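Local coordinates for MglB (Myxococcus xanthus, PDB 6H5B), which probably acts as a molecular adaptor and a guanine nucleotide exchange factor of the Roadblock/LC7 family, at residues Lys30-Val35 / Leu102-Asp107. Residues are numbered along the deposited sequence; the frame is centred on the assembly and turned at random.
Sequences KVVFLV and LVVIFD
The ring of Phe33 meets Ile105 and Val103 at its edge, near its own plane: CD1 of Ile105 lies 4.2 Å from CE2 of Phe33, and the carbonyl O of Val103 also sits beside the rim. Its CG is anti to the carbonyl carbon (chi1 -59°), which carries the ring back along its own strand toward Val31 and diagonally toward Ile105. Thr53 and Leu56 of helix 53-74 also touch this broad aromatic side chain, while Val103, paired with it, reaches Thr60 of the same helix. The ring is thus part of the layer between sheet and helix.

Beneath the side chains the backbones run antiparallel. Phe33 and Val103 form a hydrogen-bonded pair, with Phe33 N to Val103 O at 2.9 Å and Val103 N to Phe33 O at 2.8 Å. Ile105 N gives a nearly straight bond (171°) to Val31 O. Beta-branched valine and isoleucine suit such extended backbone.

On the other face Val32 and Val104 lie side by side, their CG2 methyls 3.9 Å apart, and CG1 of Val32 approaches CD2 of Leu102 at 4.0 Å. With both methyls of Val32 removed, as in an alanine here, a gap would probably open between Val104, Leu102 and helix 14-27, where Leu23 and Thr24 now touch the valine. The longer Leu34 reaches across with CD1 to CG of Leu102, 3.5 Å away.

Lys30 and Val31 both face Ile105, a classic beta bulge; the extended lysine leads outward to a salt bridge with Asp89. Central antiparallel strands with helices 14-27 and 53-74 packed on opposite faces are characteristic of the Roadblock/LC7 alpha/beta fold.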
ATOM      1  N   LYS B  30     -10.303  -0.862  -7.016  1.00 61.36           N
ATOM      2  CA  LYS B  30     -11.331  -1.593  -6.279  1.00 57.92           C
ATOM      3  C   LYS B  30     -11.158  -1.413  -4.775  1.00 52.82           C
ATOM      4  O   LYS B  30     -12.112  -1.075  -4.063  1.00 54.35           O
ATOM      5  CB  LYS B  30     -11.288  -3.074  -6.658  1.00 56.76           C
ATOM      6  CG  LYS B  30     -12.424  -3.919  -6.096  1.00 55.82           C
ATOM      7  CD  LYS B  30     -12.455  -5.268  -6.812  1.00 65.84           C
ATOM      8  CE  LYS B  30     -13.567  -6.182  -6.321  1.00 75.18           C
ATOM      9  NZ  LYS B  30     -13.488  -7.528  -6.968  1.00 78.21           N
ATOM     10  N   VAL B  31      -9.949  -1.641  -4.266  1.00 50.36           N
ATOM     11  CA  VAL B  31      -9.696  -1.461  -2.840  1.00 46.72           C
ATOM     12  C   VAL B  31      -8.227  -1.125  -2.638  1.00 39.69           C
ATOM     13  O   VAL B  31      -7.367  -1.496  -3.442  1.00 42.33           O
ATOM     14  CB  VAL B  31     -10.107  -2.704  -2.015  1.00 49.89           C
ATOM     15  CG1 VAL B  31      -9.215  -3.898  -2.346  1.00 51.63           C
ATOM     16  CG2 VAL B  31     -10.068  -2.379  -0.536  1.00 49.42           C
ATOM     17  N   VAL B  32      -7.941  -0.426  -1.543  1.00 36.00           N
ATOM     18  CA  VAL B  32      -6.589  -0.000  -1.206  1.00 37.39           C
ATOM     19  C   VAL B  32      -6.351  -0.214   0.277  1.00 40.53           C
ATOM     20  O   VAL B  32      -7.204   0.120   1.104  1.00 44.67           O
ATOM     21  CB  VAL B  32      -6.350   1.478  -1.555  1.00 42.53           C
ATOM     22  CG1 VAL B  32      -5.141   2.008  -0.791  1.00 39.03           C
ATOM     23  CG2 VAL B  32      -6.172   1.650  -3.054  1.00 45.84           C
ATOM     24  N   PHE B  33      -5.174  -0.728   0.610  1.00 36.64           N
ATOM     25  CA  PHE B  33      -4.752  -0.914   1.988  1.00 40.95           C
ATOM     26  C   PHE B  33      -3.370  -0.315   2.185  1.00 43.15           C
ATOM     27  O   PHE B  33      -2.515  -0.384   1.300  1.00 45.33           O
ATOM     28  CB  PHE B  33      -4.715  -2.392   2.372  1.00 43.09           C
ATOM     29  CG  PHE B  33      -6.030  -3.088   2.223  1.00 48.76           C
ATOM     30  CD1 PHE B  33      -6.872  -3.249   3.317  1.00 51.33           C
ATOM     31  CD2 PHE B  33      -6.430  -3.585   0.992  1.00 47.66           C
ATOM     32  CE1 PHE B  33      -8.088  -3.893   3.183  1.00 52.44           C
ATOM     33  CE2 PHE B  33      -7.640  -4.231   0.849  1.00 47.19           C
ATOM     34  CZ  PHE B  33      -8.474  -4.386   1.945  1.00 50.46           C
ATOM     35  N   LEU B  34      -3.155   0.264   3.356  1.00 43.64           N
ATOM     36  CA  LEU B  34      -1.849   0.747   3.769  1.00 46.35           C
ATOM     37  C   LEU B  34      -1.539   0.064   5.089  1.00 50.52           C
ATOM     38  O   LEU B  34      -2.252   0.282   6.083  1.00 55.01           O
ATOM     39  CB  LEU B  34      -1.835   2.266   3.904  1.00 41.43           C
ATOM     40  CG  LEU B  34      -0.447   2.818   4.183  1.00 34.09           C
ATOM     41  CD1 LEU B  34       0.366   2.711   2.918  1.00 32.66           C
ATOM     42  CD2 LEU B  34      -0.541   4.258   4.641  1.00 34.70           C
ATOM     43  N   VAL B  35      -0.509  -0.788   5.074  1.00 47.88           N
ATOM     44  CA  VAL B  35      -0.157  -1.637   6.207  1.00 44.58           C
ATOM     45  C   VAL B  35       1.275  -1.357   6.640  1.00 45.31           C
ATOM     46  O   VAL B  35       2.162  -1.089   5.826  1.00 53.85           O
ATOM     47  CB  VAL B  35      -0.325  -3.139   5.892  1.00 38.01           C
ATOM     48  CG1 VAL B  35      -1.657  -3.392   5.217  1.00 34.94           C
ATOM     49  CG2 VAL B  35       0.820  -3.616   5.023  1.00 45.06           C
ATOM     50  N   LEU B 102       1.704  -0.381   0.380  1.00 49.48           N
ATOM     51  CA  LEU B 102       0.469   0.015  -0.285  1.00 52.65           C
ATOM     52  C   LEU B 102       0.000  -1.142  -1.156  1.00 51.12           C
ATOM     53  O   LEU B 102       0.717  -1.564  -2.072  1.00 53.30           O
ATOM     54  CB  LEU B 102       0.677   1.266  -1.137  1.00 51.47           C
ATOM     55  CG  LEU B 102       0.320   2.626  -0.536  1.00 44.91           C
ATOM     56  CD1 LEU B 102       0.921   3.729  -1.394  1.00 43.52           C
ATOM     57  CD2 LEU B 102      -1.196   2.783  -0.434  1.00 34.64           C
ATOM     58  N   VAL B 103      -1.205  -1.629  -0.879  1.00 43.57           N
ATOM     59  CA  VAL B 103      -1.811  -2.750  -1.580  1.00 39.57           C
ATOM     60  C   VAL B 103      -2.999  -2.215  -2.362  1.00 37.99           C
ATOM     61  O   VAL B 103      -3.871  -1.553  -1.795  1.00 38.12           O
ATOM     62  CB  VAL B 103      -2.268  -3.833  -0.592  1.00 39.91           C
ATOM     63  CG1 VAL B 103      -2.677  -5.097  -1.337  1.00 33.88           C
ATOM     64  CG2 VAL B 103      -1.174  -4.104   0.419  1.00 44.34           C
ATOM     65  N   VAL B 104      -3.048  -2.516  -3.650  1.00 41.81           N
ATOM     66  CA  VAL B 104      -4.151  -2.074  -4.486  1.00 48.53           C
ATOM     67  C   VAL B 104      -4.727  -3.277  -5.211  1.00 49.54           C
ATOM     68  O   VAL B 104      -3.997  -4.023  -5.871  1.00 50.91           O
ATOM     69  CB  VAL B 104      -3.706  -0.999  -5.494  1.00 46.77           C
ATOM     70  CG1 VAL B 104      -4.904  -0.498  -6.289  1.00 47.13           C
ATOM     71  CG2 VAL B 104      -3.025   0.148  -4.771  1.00 45.05           C
ATOM     72  N   ILE B 105      -6.032  -3.457  -5.095  1.00 45.94           N
ATOM     73  CA  ILE B 105      -6.746  -4.489  -5.818  1.00 41.88           C
ATOM     74  C   ILE B 105      -7.597  -3.768  -6.843  1.00 54.03           C
ATOM     75  O   ILE B 105      -8.405  -2.898  -6.487  1.00 59.65           O
ATOM     76  CB  ILE B 105      -7.604  -5.346  -4.884  1.00 36.62           C
ATOM     77  CG1 ILE B 105      -6.782  -5.750  -3.664  1.00 32.59           C
ATOM     78  CG2 ILE B 105      -8.117  -6.563  -5.626  1.00 45.04           C
ATOM     79  CD1 ILE B 105      -7.555  -6.561  -2.654  1.00 30.11           C
ATOM     80  N   PHE B 106      -7.398  -4.097  -8.115  1.00 48.12           N
ATOM     81  CA  PHE B 106      -8.101  -3.354  -9.144  1.00 55.44           C
ATOM     82  C   PHE B 106      -8.673  -4.289 -10.190  1.00 70.36           C
ATOM     83  O   PHE B 106      -8.256  -5.442 -10.342  1.00 68.28           O
ATOM     84  CB  PHE B 106      -7.215  -2.294  -9.806  1.00 52.42           C
ATOM     85  CG  PHE B 106      -5.977  -2.840 -10.424  1.00 45.95           C
ATOM     86  CD1 PHE B 106      -4.885  -3.156  -9.641  1.00 47.24           C
ATOM     87  CD2 PHE B 106      -5.894  -3.026 -11.787  1.00 44.79           C
ATOM     88  CE1 PHE B 106      -3.726  -3.659 -10.209  1.00 44.71           C
ATOM     89  CE2 PHE B 106      -4.743  -3.525 -12.361  1.00 45.23           C
ATOM     90  CZ  PHE B 106      -3.656  -3.841 -11.573  1.00 43.01           C
ATOM     91  N   ASP B 107      -9.652  -3.739 -10.901  1.00 53.68           N
ATOM     92  CA  ASP B 107     -10.540  -4.339 -11.872  1.00 70.63           C
ATOM     93  C   ASP B 107     -10.137  -3.922 -13.294  1.00 65.22           C
ATOM     94  O   ASP B 107      -9.024  -3.432 -13.518  1.00 54.57           O
ATOM     95  CB  ASP B 107     -11.963  -3.897 -11.509  1.00 95.70           C
ATOM     96  CG  ASP B 107     -13.038  -4.679 -12.239  1.00119.19           C
ATOM     97  OD1 ASP B 107     -12.718  -5.504 -13.117  1.00127.83           O
ATOM     98  OD2 ASP B 107     -14.229  -4.468 -11.941  1.00126.19           O
TER